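PDB 4ILV: intradiol ring-cleavage dioxygenase from Streptomyces sp. SirexAA-E, which probably catalyses intradiol ring cleavage of catechol-type aromatic compounds at a ferric iron centre, as a secreted enzyme fused to a carbohydrate-binding module. Local coordinates for residues V63-S68 with I119-Y124; R129-K134 with L147-E152; L165-R170 with G178-V183. One frame throughout, in Å; residues are numbered along the deposited sequence.

Interaction 1. Residues V63-S68 with I119-Y124; sequences VPLTVS and IVPGLY. With FE (Fe (III) ion), chain C.
V63 and V120 meet at the edge of the four-stranded mixed sheet, in the beta-sandwich fold of this intradiol dioxygenase. Strand 113-119 pairs antiparallel with strand 64-72. P64 and I119 form a non-hydrogen-bonded pair, CA atoms 4.4 Å apart. Their side chains diverge. The chain then leaves the sheet as a loop that runs through P121 to Y124, an iron ligand.

The backbone bond at this exit runs from V120 N to V63 O and is 2.8 Å long. I119 CA also leans on that oxygen, 3.2 Å from V63 O, in a CA-H...O contact. One carbonyl thus meets two successive residues of the partner.

V63 and V120 lie side by side and point the same way. V120 has CG1 anti to the backbone N (chi1 176°). This turns CG2 to V63, with V120 CG2 3.8 Å from V63 CB, while CG1 packs against R129. L65 enters from the strand beside them, its CB 4.0 Å from V120 CG2. Its CD2 reaches the P121 ring more loosely. L65 and P121 are buried, and both pack on I131 of the other sheet.

Further along the loop the Y124 ring lies edge-on to the iron(III), which is bound through OH. Y95, H130 and H132 are the other protein ligands. Back at the strand, a water bridges the two segments, accepting from V63 N at 2.9 Å and donating to V120 O at 2.8 Å.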
ATOM      1  N   VAL A  63     -14.999   0.418   5.252  1.00 24.81           N
ATOM      2  CA  VAL A  63     -14.517  -0.452   6.308  1.00 25.08           C
ATOM      3  C   VAL A  63     -13.113  -0.020   6.739  1.00 18.21           C
ATOM      4  O   VAL A  63     -12.181  -0.039   5.930  1.00 23.20           O
ATOM      5  CB  VAL A  63     -14.493  -1.919   5.832  1.00 27.16           C
ATOM      6  CG1 VAL A  63     -13.935  -2.816   6.922  1.00 22.56           C
ATOM      7  CG2 VAL A  63     -15.925  -2.373   5.410  1.00 26.01           C
ATOM      8  N   PRO A  64     -12.963   0.403   8.010  1.00 19.59           N
ATOM      9  CA  PRO A  64     -11.652   0.860   8.490  1.00 19.71           C
ATOM     10  C   PRO A  64     -10.581  -0.193   8.238  1.00 20.95           C
ATOM     11  O   PRO A  64     -10.829  -1.386   8.433  1.00 25.73           O
ATOM     12  CB  PRO A  64     -11.863   1.033  10.001  1.00 23.36           C
ATOM     13  CG  PRO A  64     -13.334   1.323  10.134  1.00 31.31           C
ATOM     14  CD  PRO A  64     -14.008   0.522   9.044  1.00 22.89           C
ATOM     15  N   LEU A  65      -9.412   0.258   7.812  1.00 19.86           N
ATOM     16  CA  LEU A  65      -8.287  -0.607   7.550  1.00 22.78           C
ATOM     17  C   LEU A  65      -7.034   0.139   7.964  1.00 23.81           C
ATOM     18  O   LEU A  65      -6.800   1.256   7.506  1.00 19.42           O
ATOM     19  CB  LEU A  65      -8.200  -0.939   6.055  1.00 22.73           C
ATOM     20  CG  LEU A  65      -6.927  -1.686   5.604  1.00 18.16           C
ATOM     21  CD1 LEU A  65      -6.917  -3.072   6.245  1.00 15.06           C
ATOM     22  CD2 LEU A  65      -6.863  -1.784   4.076  1.00 19.23           C
ATOM     23  N   THR A  66      -6.247  -0.457   8.857  1.00 20.62           N
ATOM     24  CA  THR A  66      -4.881   0.021   9.093  1.00 17.53           C
ATOM     25  C   THR A  66      -3.913  -1.035   8.562  1.00 22.73           C
ATOM     26  O   THR A  66      -4.043  -2.220   8.870  1.00 23.67           O
ATOM     27  CB  THR A  66      -4.590   0.287  10.574  1.00 21.86           C
ATOM     28  OG1 THR A  66      -5.354   1.411  11.017  1.00 28.37           O
ATOM     29  CG2 THR A  66      -3.098   0.602  10.784  1.00 22.94           C
ATOM     30  N   VAL A  67      -2.985  -0.607   7.718  1.00 22.38           N
ATOM     31  CA  VAL A  67      -1.944  -1.479   7.200  1.00 21.72           C
ATOM     32  C   VAL A  67      -0.609  -1.055   7.834  1.00 25.20           C
ATOM     33  O   VAL A  67      -0.261   0.133   7.840  1.00 18.86           O
ATOM     34  CB  VAL A  67      -1.852  -1.389   5.661  1.00 22.26           C
ATOM     35  CG1 VAL A  67      -0.758  -2.324   5.110  1.00 19.40           C
ATOM     36  CG2 VAL A  67      -3.223  -1.690   5.024  1.00 19.51           C
ATOM     37  N   SER A  68       0.142  -2.019   8.361  1.00 18.98           N
ATOM     38  CA  SER A  68       1.439  -1.695   8.961  1.00 19.07           C
ATOM     39  C   SER A  68       2.493  -2.784   8.711  1.00 22.34           C
ATOM     40  O   SER A  68       2.167  -3.901   8.319  1.00 23.41           O
ATOM     41  CB  SER A  68       1.287  -1.446  10.459  1.00 19.12           C
ATOM     42  OG  SER A  68       0.942  -2.649  11.129  1.00 25.66           O
ATOM     43  N   ILE A 119      -9.310   3.053   4.414  1.00 22.00           N
ATOM     44  CA  ILE A 119     -10.452   2.127   4.421  1.00 17.79           C
ATOM     45  C   ILE A 119     -10.200   1.067   3.363  1.00 21.72           C
ATOM     46  O   ILE A 119      -9.337   1.244   2.510  1.00 21.58           O
ATOM     47  CB  ILE A 119     -11.858   2.829   4.218  1.00 21.43           C
ATOM     48  CG1 ILE A 119     -11.821   3.865   3.099  1.00 23.44           C
ATOM     49  CG2 ILE A 119     -12.278   3.551   5.497  1.00 21.05           C
ATOM     50  CD1 ILE A 119     -11.825   3.296   1.687  1.00 25.63           C
ATOM     51  N   VAL A 120     -10.940  -0.028   3.416  1.00 20.74           N
ATOM     52  CA  VAL A 120     -10.739  -1.092   2.444  1.00 25.70           C
ATOM     53  C   VAL A 120     -11.136  -0.535   1.084  1.00 26.80           C
ATOM     54  O   VAL A 120     -12.255  -0.057   0.928  1.00 24.31           O
ATOM     55  CB  VAL A 120     -11.601  -2.313   2.805  1.00 26.61           C
ATOM     56  CG1 VAL A 120     -11.478  -3.400   1.754  1.00 24.91           C
ATOM     57  CG2 VAL A 120     -11.196  -2.860   4.194  1.00 20.65           C
ATOM     58  N   PRO A 121     -10.211  -0.550   0.104  1.00 20.71           N
ATOM     59  CA  PRO A 121     -10.598   0.002  -1.203  1.00 24.68           C
ATOM     60  C   PRO A 121     -11.702  -0.818  -1.866  1.00 23.21           C
ATOM     61  O   PRO A 121     -11.758  -2.041  -1.717  1.00 23.56           O
ATOM     62  CB  PRO A 121      -9.314  -0.071  -2.025  1.00 23.26           C
ATOM     63  CG  PRO A 121      -8.479  -1.179  -1.349  1.00 25.01           C
ATOM     64  CD  PRO A 121      -8.833  -1.073   0.118  1.00 23.23           C
ATOM     65  N   GLY A 122     -12.578  -0.134  -2.590  1.00 21.26           N
ATOM     66  CA  GLY A 122     -13.652  -0.796  -3.299  1.00 21.19           C
ATOM     67  C   GLY A 122     -13.191  -1.401  -4.617  1.00 27.15           C
ATOM     68  O   GLY A 122     -12.150  -1.020  -5.169  1.00 23.04           O
ATOM     69  N   LEU A 123     -13.965  -2.360  -5.115  1.00 27.59           N
ATOM     70  CA  LEU A 123     -13.705  -2.960  -6.418  1.00 27.47           C
ATOM     71  C   LEU A 123     -14.139  -2.051  -7.576  1.00 30.59           C
ATOM     72  O   LEU A 123     -15.141  -1.325  -7.473  1.00 25.45           O
ATOM     73  CB  LEU A 123     -14.446  -4.283  -6.541  1.00 24.56           C
ATOM     74  CG  LEU A 123     -14.018  -5.435  -5.645  1.00 25.99           C
ATOM     75  CD1 LEU A 123     -14.877  -6.643  -5.996  1.00 27.55           C
ATOM     76  CD2 LEU A 123     -12.547  -5.736  -5.835  1.00 24.66           C
ATOM     77  N   TYR A 124     -13.408  -2.148  -8.684  1.00 29.02           N
ATOM     78  CA  TYR A 124     -13.743  -1.441  -9.913  1.00 34.82           C
ATOM     79  C   TYR A 124     -13.504  -2.371 -11.115  1.00 31.89           C
ATOM     80  O   TYR A 124     -12.991  -3.474 -10.927  1.00 29.68           O
ATOM     81  CB  TYR A 124     -12.986  -0.105  -9.994  1.00 29.83           C
ATOM     82  CG  TYR A 124     -11.475  -0.171 -10.056  1.00 30.78           C
ATOM     83  CD1 TYR A 124     -10.814  -0.340 -11.271  1.00 31.89           C
ATOM     84  CD2 TYR A 124     -10.708   0.000  -8.914  1.00 28.15           C
ATOM     85  CE1 TYR A 124      -9.436  -0.366 -11.342  1.00 30.14           C
ATOM     86  CE2 TYR A 124      -9.310  -0.030  -8.973  1.00 29.35           C
ATOM     87  CZ  TYR A 124      -8.684  -0.208 -10.191  1.00 30.52           C
ATOM     88  OH  TYR A 124      -7.310  -0.237 -10.271  1.00 33.73           O
TER
HETATM   89 FE    FE C 301      -5.697   0.556  -9.276  1.00 29.77          FE
HETATM   90  O   HOH W   1     -14.528  -0.103   2.478  1.00 24.32           O

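Interaction 2. Residues R129-K134 with L147-E152; sequences RHIHVK and LYFPGE. With FE (Fe (III) ion), chain C.
R129 and E152 meet in a side-on salt bridge that uses two guanidinium nitrogens. R129 NE donates to E152 OE1 over 2.7 Å. The oxygen lies close to the guanidinium plane, but it is approached from above the carboxylate plane. R129 NH2 reaches E152 OE2 on its syn side at 3.3 Å. The two planes are 59° apart.

R129 CD lies over one face of the F149 ring; the bend at chi3 (-49°) then turns NE to E152. R129 CD stands 4.1 Å from the centroid of the F149 ring, a CH-pi contact. The guanidinium itself is nearly perpendicular to that ring. I131 CD1 touches the same ring at CZ. R129 NH1 turns to P121 O.

Behind this lies the beta hairpin of strands 130-136 and 143-148, with 143-148 the outermost strand of the antiparallel sheet. I131 and L147 are its hydrogen-bonded pair here: I131 N to L147 O is 3.0 Å and L147 N to I131 O is 2.8 Å. On the same face V133 CG1 packs on L147 CG.

H130 and H132 point to the opposite face, where NE2 of each binds the iron(III), at 2.2 Å from H130 NE2 and 2.3 Å from H132 NE2. H130 CB rests against Y148 CE1. H130 ND1 is hydrogen-bonded to T128 O, which helps fix the rotation of the ring. W87 stacks on H132, and Q39 takes the hydrogen bond of Y148 OH.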
ATOM      1  N   ARG A 129      -9.105  -6.467  -5.601  1.00 25.50           N
ATOM      2  CA  ARG A 129      -8.896  -5.399  -4.636  1.00 22.42           C
ATOM      3  C   ARG A 129      -7.391  -5.149  -4.385  1.00 29.13           C
ATOM      4  O   ARG A 129      -6.618  -6.100  -4.210  1.00 22.47           O
ATOM      5  CB  ARG A 129      -9.598  -5.774  -3.336  1.00 25.53           C
ATOM      6  CG  ARG A 129      -9.965  -4.585  -2.499  1.00 33.65           C
ATOM      7  CD  ARG A 129     -10.671  -5.002  -1.232  1.00 29.30           C
ATOM      8  NE  ARG A 129     -11.756  -5.943  -1.486  1.00 25.60           N
ATOM      9  CZ  ARG A 129     -13.002  -5.615  -1.806  1.00 31.40           C
ATOM     10  NH1 ARG A 129     -13.368  -4.337  -1.935  1.00 30.78           N
ATOM     11  NH2 ARG A 129     -13.885  -6.585  -1.997  1.00 27.19           N
ATOM     12  N   HIS A 130      -6.973  -3.884  -4.339  1.00 26.92           N
ATOM     13  CA  HIS A 130      -5.550  -3.568  -4.171  1.00 25.31           C
ATOM     14  C   HIS A 130      -5.293  -2.160  -3.655  1.00 22.89           C
ATOM     15  O   HIS A 130      -6.106  -1.267  -3.822  1.00 21.49           O
ATOM     16  CB  HIS A 130      -4.808  -3.722  -5.509  1.00 25.54           C
ATOM     17  CG  HIS A 130      -5.325  -2.810  -6.584  1.00 24.84           C
ATOM     18  ND1 HIS A 130      -6.505  -3.049  -7.254  1.00 27.89           N
ATOM     19  CD2 HIS A 130      -4.842  -1.641  -7.077  1.00 27.60           C
ATOM     20  CE1 HIS A 130      -6.724  -2.072  -8.121  1.00 30.47           C
ATOM     21  NE2 HIS A 130      -5.731  -1.206  -8.034  1.00 29.90           N
ATOM     22  N   ILE A 131      -4.116  -1.968  -3.072  1.00 22.58           N
ATOM     23  CA  ILE A 131      -3.619  -0.646  -2.720  1.00 21.94           C
ATOM     24  C   ILE A 131      -2.308  -0.425  -3.469  1.00 27.04           C
ATOM     25  O   ILE A 131      -1.433  -1.295  -3.455  1.00 25.89           O
ATOM     26  CB  ILE A 131      -3.349  -0.557  -1.208  1.00 20.10           C
ATOM     27  CG1 ILE A 131      -4.666  -0.583  -0.435  1.00 20.98           C
ATOM     28  CG2 ILE A 131      -2.569   0.708  -0.873  1.00 18.05           C
ATOM     29  CD1 ILE A 131      -4.460  -0.677   1.088  1.00 25.18           C
ATOM     30  N   HIS A 132      -2.156   0.727  -4.123  1.00 21.46           N
ATOM     31  CA  HIS A 132      -0.922   0.995  -4.848  1.00 22.16           C
ATOM     32  C   HIS A 132       0.145   1.587  -3.931  1.00 24.07           C
ATOM     33  O   HIS A 132      -0.172   2.330  -3.014  1.00 23.66           O
ATOM     34  CB  HIS A 132      -1.165   1.980  -5.982  1.00 23.83           C
ATOM     35  CG  HIS A 132      -2.013   1.448  -7.093  1.00 29.01           C
ATOM     36  ND1 HIS A 132      -1.485   0.773  -8.171  1.00 27.68           N
ATOM     37  CD2 HIS A 132      -3.350   1.528  -7.313  1.00 22.80           C
ATOM     38  CE1 HIS A 132      -2.463   0.440  -8.999  1.00 26.75           C
ATOM     39  NE2 HIS A 132      -3.602   0.876  -8.495  1.00 25.43           N
ATOM     40  N   VAL A 133       1.409   1.279  -4.199  1.00 20.22           N
ATOM     41  CA  VAL A 133       2.499   1.862  -3.424  1.00 20.72           C
ATOM     42  C   VAL A 133       3.784   2.015  -4.245  1.00 27.12           C
ATOM     43  O   VAL A 133       4.163   1.130  -5.029  1.00 32.03           O
ATOM     44  CB  VAL A 133       2.768   1.059  -2.114  1.00 22.66           C
ATOM     45  CG1 VAL A 133       3.195  -0.391  -2.427  1.00 21.00           C
ATOM     46  CG2 VAL A 133       3.829   1.760  -1.236  1.00 27.54           C
ATOM     47  N   LYS A 134       4.440   3.160  -4.079  1.00 25.52           N
ATOM     48  CA  LYS A 134       5.800   3.346  -4.580  1.00 24.80           C
ATOM     49  C   LYS A 134       6.745   3.454  -3.385  1.00 28.24           C
ATOM     50  O   LYS A 134       6.492   4.240  -2.476  1.00 32.09           O
ATOM     51  CB  LYS A 134       5.904   4.614  -5.426  1.00 26.81           C
ATOM     52  CG  LYS A 134       5.283   4.484  -6.797  1.00 30.88           C
ATOM     53  CD  LYS A 134       5.269   5.814  -7.509  1.00 30.92           C
ATOM     54  CE  LYS A 134       4.642   5.683  -8.877  1.00 32.40           C
ATOM     55  NZ  LYS A 134       5.598   5.070  -9.839  1.00 29.35           N
ATOM     56  N   LEU A 147      -0.364  -3.923  -3.277  1.00 23.77           N
ATOM     57  CA  LEU A 147      -0.667  -4.873  -2.211  1.00 19.85           C
ATOM     58  C   LEU A 147      -2.045  -5.489  -2.405  1.00 24.91           C
ATOM     59  O   LEU A 147      -2.999  -4.786  -2.751  1.00 27.47           O
ATOM     60  CB  LEU A 147      -0.600  -4.184  -0.849  1.00 23.85           C
ATOM     61  CG  LEU A 147       0.690  -3.406  -0.570  1.00 26.81           C
ATOM     62  CD1 LEU A 147       0.625  -2.759   0.805  1.00 28.89           C
ATOM     63  CD2 LEU A 147       1.940  -4.290  -0.705  1.00 29.32           C
ATOM     64  N   TYR A 148      -2.153  -6.795  -2.164  1.00 23.71           N
ATOM     65  CA  TYR A 148      -3.415  -7.515  -2.364  1.00 29.05           C
ATOM     66  C   TYR A 148      -3.983  -8.039  -1.055  1.00 28.60           C
ATOM     67  O   TYR A 148      -3.295  -8.055  -0.033  1.00 28.06           O
ATOM     68  CB  TYR A 148      -3.247  -8.666  -3.361  1.00 28.90           C
ATOM     69  CG  TYR A 148      -2.882  -8.194  -4.749  1.00 30.41           C
ATOM     70  CD1 TYR A 148      -3.841  -7.645  -5.584  1.00 30.65           C
ATOM     71  CD2 TYR A 148      -1.579  -8.289  -5.221  1.00 27.59           C
ATOM     72  CE1 TYR A 148      -3.523  -7.208  -6.854  1.00 26.01           C
ATOM     73  CE2 TYR A 148      -1.248  -7.849  -6.493  1.00 31.88           C
ATOM     74  CZ  TYR A 148      -2.235  -7.302  -7.302  1.00 33.67           C
ATOM     75  OH  TYR A 148      -1.939  -6.859  -8.569  1.00 33.10           O
ATOM     76  N   PHE A 149      -5.243  -8.467  -1.114  1.00 24.84           N
ATOM     77  CA  PHE A 149      -6.012  -8.904   0.042  1.00 19.63           C
ATOM     78  C   PHE A 149      -6.271 -10.392  -0.023  1.00 25.46           C
ATOM     79  O   PHE A 149      -6.584 -10.915  -1.092  1.00 30.87           O
ATOM     80  CB  PHE A 149      -7.365  -8.162   0.080  1.00 20.87           C
ATOM     81  CG  PHE A 149      -7.226  -6.704   0.382  1.00 21.33           C
ATOM     82  CD1 PHE A 149      -7.544  -6.210   1.634  1.00 26.45           C
ATOM     83  CD2 PHE A 149      -6.731  -5.831  -0.573  1.00 19.73           C
ATOM     84  CE1 PHE A 149      -7.386  -4.862   1.928  1.00 20.16           C
ATOM     85  CE2 PHE A 149      -6.580  -4.478  -0.294  1.00 23.49           C
ATOM     86  CZ  PHE A 149      -6.905  -3.995   0.964  1.00 22.91           C
ATOM     87  N   PRO A 150      -6.171 -11.078   1.130  1.00 27.69           N
ATOM     88  CA  PRO A 150      -6.381 -12.524   1.176  1.00 34.28           C
ATOM     89  C   PRO A 150      -7.846 -12.875   0.978  1.00 34.04           C
ATOM     90  O   PRO A 150      -8.721 -12.185   1.496  1.00 37.08           O
ATOM     91  CB  PRO A 150      -5.943 -12.894   2.600  1.00 39.00           C
ATOM     92  CG  PRO A 150      -6.213 -11.663   3.399  1.00 34.48           C
ATOM     93  CD  PRO A 150      -5.890 -10.518   2.465  1.00 32.33           C
ATOM     94  N   GLY A 151      -8.097 -13.943   0.232  1.00 32.22           N
ATOM     95  CA  GLY A 151      -9.422 -14.527   0.140  1.00 34.74           C
ATOM     96  C   GLY A 151     -10.381 -13.827  -0.803  1.00 35.53           C
ATOM     97  O   GLY A 151     -11.569 -14.136  -0.819  1.00 36.80           O
ATOM     98  N   GLU A 152      -9.872 -12.894  -1.597  1.00 29.45           N
ATOM     99  CA  GLU A 152     -10.703 -12.190  -2.571  1.00 28.85           C
ATOM    100  C   GLU A 152     -10.975 -13.038  -3.804  1.00 29.37           C
ATOM    101  O   GLU A 152     -10.035 -13.482  -4.461  1.00 29.73           O
ATOM    102  CB  GLU A 152     -10.013 -10.910  -3.006  1.00 24.10           C
ATOM    103  CG  GLU A 152      -9.970  -9.851  -1.949  1.00 23.62           C
ATOM    104  CD  GLU A 152     -11.318  -9.195  -1.722  1.00 33.38           C
ATOM    105  OE1 GLU A 152     -11.455  -8.529  -0.688  1.00 33.55           O
ATOM    106  OE2 GLU A 152     -12.230  -9.326  -2.578  1.00 33.35           O
TER
HETATM  107 FE    FE C 301      -5.697   0.556  -9.276  1.00 29.77          FE
HETATM  108  O   HOH W   2      -6.736  -8.540  -3.567  1.00 31.82           O

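Interaction 3. Residues L165-R170 with G178-V183; sequences LLMNVR and GTFDFV
F180 holds CG anti to the backbone N (chi1 -174°), which swings its ring toward 165-167. M167 has CG beside the backbone N (chi1 -65°), and this brings M167 CG to 4.0 Å from F180 CB.

The F180 ring turns an edge to the partner backbone. L166 O lies near the ring plane, 3.5 Å from F180 CD1. L165 CD2 touches the tip of the same ring at CZ. On the side of its own strand, F180 CE2 sits over the centre of the F182 ring. L147 of the other sheet also packs on F180.

The segments belong to the beta hairpin of strands 168-172 and 175-183, with 168-172 outermost in the mixed sheet. N168 and T179 are an antiparallel hydrogen-bonded pair: N168 N to T179 O is 2.9 Å, and T179 N to N168 O is 2.8 Å. Both oxygens are also met by CA-H groups. G178 CA is 3.2 Å from N168 O, and M167 CA stands near T179 O. On the exposed face the N168 and T179 side chains touch only through their CB atoms, 4.1 Å apart.

M167 reaches inward and packs on V67 and F149, between the two sheets of the sandwich. L165 and M167 also bond through their backbones to Y148, so the 165-167 run bridges the sheets before strand 168-172 starts.

Backbone bonds set the register between the strands, and apolar packing lies on the inner side. The L166 carbonyl faces ring C-H groups, whose slight positive charge probably suits it.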
ATOM      1  N   LEU A 165       2.519 -10.637  -3.145  1.00 34.39           N
ATOM      2  CA  LEU A 165       2.159  -9.285  -2.737  1.00 31.02           C
ATOM      3  C   LEU A 165       0.915  -9.270  -1.845  1.00 33.47           C
ATOM      4  O   LEU A 165       0.312  -8.205  -1.617  1.00 26.44           O
ATOM      5  CB  LEU A 165       1.961  -8.404  -3.969  1.00 31.75           C
ATOM      6  CG  LEU A 165       3.234  -8.218  -4.804  1.00 33.45           C
ATOM      7  CD1 LEU A 165       2.909  -7.673  -6.180  1.00 36.13           C
ATOM      8  CD2 LEU A 165       4.220  -7.306  -4.102  1.00 29.31           C
ATOM      9  N   LEU A 166       0.541 -10.441  -1.324  1.00 29.00           N
ATOM     10  CA  LEU A 166      -0.571 -10.534  -0.368  1.00 31.01           C
ATOM     11  C   LEU A 166      -0.180  -9.972   0.989  1.00 27.20           C
ATOM     12  O   LEU A 166       0.899 -10.258   1.503  1.00 24.28           O
ATOM     13  CB  LEU A 166      -1.018 -11.983  -0.194  1.00 32.44           C
ATOM     14  CG  LEU A 166      -2.042 -12.566  -1.176  1.00 37.36           C
ATOM     15  CD1 LEU A 166      -2.144 -14.086  -0.994  1.00 34.89           C
ATOM     16  CD2 LEU A 166      -3.414 -11.920  -1.019  1.00 28.68           C
ATOM     17  N   MET A 167      -1.040  -9.142   1.546  1.00 24.53           N
ATOM     18  CA  MET A 167      -0.979  -8.767   2.956  1.00 26.53           C
ATOM     19  C   MET A 167      -1.568  -9.901   3.779  1.00 27.80           C
ATOM     20  O   MET A 167      -2.362 -10.688   3.267  1.00 28.86           O
ATOM     21  CB  MET A 167      -1.851  -7.528   3.206  1.00 26.97           C
ATOM     22  CG  MET A 167      -1.376  -6.267   2.498  1.00 29.42           C
ATOM     23  SD  MET A 167      -2.448  -4.858   2.838  1.00 28.76           S
ATOM     24  CE  MET A 167      -3.857  -5.260   1.807  1.00 24.48           C
ATOM     25  N   ASN A 168      -1.190  -9.987   5.051  1.00 26.66           N
ATOM     26  CA  ASN A 168      -2.014 -10.699   6.019  1.00 28.58           C
ATOM     27  C   ASN A 168      -3.069  -9.708   6.489  1.00 25.59           C
ATOM     28  O   ASN A 168      -2.769  -8.551   6.703  1.00 25.43           O
ATOM     29  CB  ASN A 168      -1.211 -11.177   7.221  1.00 26.98           C
ATOM     30  CG  ASN A 168      -0.396 -12.432   6.929  1.00 35.40           C
ATOM     31  OD1 ASN A 168      -0.463 -13.005   5.841  1.00 31.28           O
ATOM     32  ND2 ASN A 168       0.368 -12.874   7.920  1.00 35.98           N
ATOM     33  N   VAL A 169      -4.305 -10.157   6.639  1.00 26.31           N
ATOM     34  CA  VAL A 169      -5.381  -9.272   7.075  1.00 26.77           C
ATOM     35  C   VAL A 169      -6.263  -9.990   8.071  1.00 27.70           C
ATOM     36  O   VAL A 169      -6.726 -11.096   7.804  1.00 35.26           O
ATOM     37  CB  VAL A 169      -6.259  -8.806   5.894  1.00 31.35           C
ATOM     38  CG1 VAL A 169      -7.474  -7.977   6.401  1.00 26.09           C
ATOM     39  CG2 VAL A 169      -5.432  -8.009   4.902  1.00 24.48           C
ATOM     40  N   ARG A 170      -6.486  -9.374   9.225  1.00 28.06           N
ATOM     41  CA  ARG A 170      -7.365  -9.977  10.215  1.00 30.31           C
ATOM     42  C   ARG A 170      -8.363  -8.946  10.716  1.00 29.79           C
ATOM     43  O   ARG A 170      -8.147  -7.742  10.587  1.00 28.79           O
ATOM     44  CB  ARG A 170      -6.562 -10.554  11.380  1.00 31.67           C
ATOM     45  CG  ARG A 170      -5.843  -9.509  12.206  1.00 32.87           C
ATOM     46  CD  ARG A 170      -4.944 -10.171  13.258  1.00 33.37           C
ATOM     47  NE  ARG A 170      -4.493  -9.200  14.253  1.00 31.10           N
ATOM     48  CZ  ARG A 170      -3.766  -9.497  15.326  1.00 42.68           C
ATOM     49  NH1 ARG A 170      -3.377 -10.759  15.564  1.00 34.43           N
ATOM     50  NH2 ARG A 170      -3.426  -8.524  16.163  1.00 32.09           N
ATOM     51  N   GLY A 178      -4.150  -4.848   8.420  1.00 25.88           N
ATOM     52  CA  GLY A 178      -3.258  -5.433   7.434  1.00 25.86           C
ATOM     53  C   GLY A 178      -1.801  -5.431   7.877  1.00 27.80           C
ATOM     54  O   GLY A 178      -1.339  -4.487   8.528  1.00 29.14           O
ATOM     55  N   THR A 179      -1.086  -6.493   7.499  1.00 27.32           N
ATOM     56  CA  THR A 179       0.327  -6.689   7.819  1.00 28.13           C
ATOM     57  C   THR A 179       1.098  -7.036   6.544  1.00 29.43           C
ATOM     58  O   THR A 179       0.744  -7.985   5.827  1.00 26.88           O
ATOM     59  CB  THR A 179       0.508  -7.863   8.806  1.00 29.73           C
ATOM     60  OG1 THR A 179       0.051  -7.482  10.109  1.00 37.26           O
ATOM     61  CG2 THR A 179       1.952  -8.270   8.891  1.00 29.97           C
ATOM     62  N   PHE A 180       2.145  -6.266   6.265  1.00 27.31           N
ATOM     63  CA  PHE A 180       2.979  -6.495   5.092  1.00 33.23           C
ATOM     64  C   PHE A 180       4.362  -5.906   5.303  1.00 34.12           C
ATOM     65  O   PHE A 180       4.489  -4.768   5.746  1.00 29.71           O
ATOM     66  CB  PHE A 180       2.351  -5.896   3.820  1.00 26.74           C
ATOM     67  CG  PHE A 180       3.110  -6.239   2.554  1.00 31.49           C
ATOM     68  CD1 PHE A 180       2.858  -7.427   1.875  1.00 28.52           C
ATOM     69  CD2 PHE A 180       4.086  -5.379   2.054  1.00 26.91           C
ATOM     70  CE1 PHE A 180       3.564  -7.749   0.719  1.00 36.52           C
ATOM     71  CE2 PHE A 180       4.793  -5.687   0.892  1.00 29.83           C
ATOM     72  CZ  PHE A 180       4.538  -6.873   0.228  1.00 35.10           C
ATOM     73  N   ASP A 181       5.395  -6.687   4.997  1.00 25.55           N
ATOM     74  CA  ASP A 181       6.762  -6.198   5.045  1.00 25.87           C
ATOM     75  C   ASP A 181       7.362  -6.065   3.646  1.00 26.00           C
ATOM     76  O   ASP A 181       7.236  -6.973   2.819  1.00 29.85           O
ATOM     77  CB  ASP A 181       7.641  -7.143   5.895  1.00 26.42           C
ATOM     78  CG  ASP A 181       7.318  -7.068   7.385  1.00 30.58           C
ATOM     79  OD1 ASP A 181       6.674  -6.082   7.828  1.00 26.17           O
ATOM     80  OD2 ASP A 181       7.704  -7.999   8.128  1.00 28.28           O
ATOM     81  N   PHE A 182       8.048  -4.952   3.395  1.00 27.80           N
ATOM     82  CA  PHE A 182       8.758  -4.769   2.134  1.00 29.50           C
ATOM     83  C   PHE A 182      10.198  -5.247   2.300  1.00 34.93           C
ATOM     84  O   PHE A 182      10.795  -5.089   3.369  1.00 27.25           O
ATOM     85  CB  PHE A 182       8.798  -3.298   1.716  1.00 27.83           C
ATOM     86  CG  PHE A 182       7.440  -2.691   1.449  1.00 28.14           C
ATOM     87  CD1 PHE A 182       6.634  -2.266   2.494  1.00 27.34           C
ATOM     88  CD2 PHE A 182       6.992  -2.514   0.149  1.00 29.80           C
ATOM     89  CE1 PHE A 182       5.390  -1.686   2.240  1.00 27.91           C
ATOM     90  CE2 PHE A 182       5.745  -1.933  -0.108  1.00 30.69           C
ATOM     91  CZ  PHE A 182       4.948  -1.527   0.937  1.00 29.60           C
ATOM     92  N   VAL A 183      10.749  -5.828   1.240  1.00 31.05           N
ATOM     93  CA  VAL A 183      12.181  -6.101   1.175  1.00 29.10           C
ATOM     94  C   VAL A 183      12.695  -5.452  -0.106  1.00 31.97           C
ATOM     95  O   VAL A 183      12.272  -5.816  -1.202  1.00 36.61           O
ATOM     96  CB  VAL A 183      12.460  -7.601   1.162  1.00 33.35           C
ATOM     97  CG1 VAL A 183      13.966  -7.863   1.039  1.00 32.79           C
ATOM     98  CG2 VAL A 183      11.932  -8.226   2.429  1.00 38.54           C
TER

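Interactions 1 and 3 belong to the same mixed sheet, near its two outermost strands, and strands 64-72 and 175-183 adjoin between them through backbone bonds of G178 with T66 and S68. Interaction 2 lies in the other sheet. Interactions 1 and 2 are buried and share the iron(III): the first supplies one tyrosine ligand and the second two histidines. Interaction 3 is partly exposed and stands away from the metal. Only interaction 2 has a salt bridge between its segments; the other two rely on backbone bonds and apolar packing. R129 ties 2 to 1 through P121 O, and Y148 ties 2 to 3 through backbone bonds.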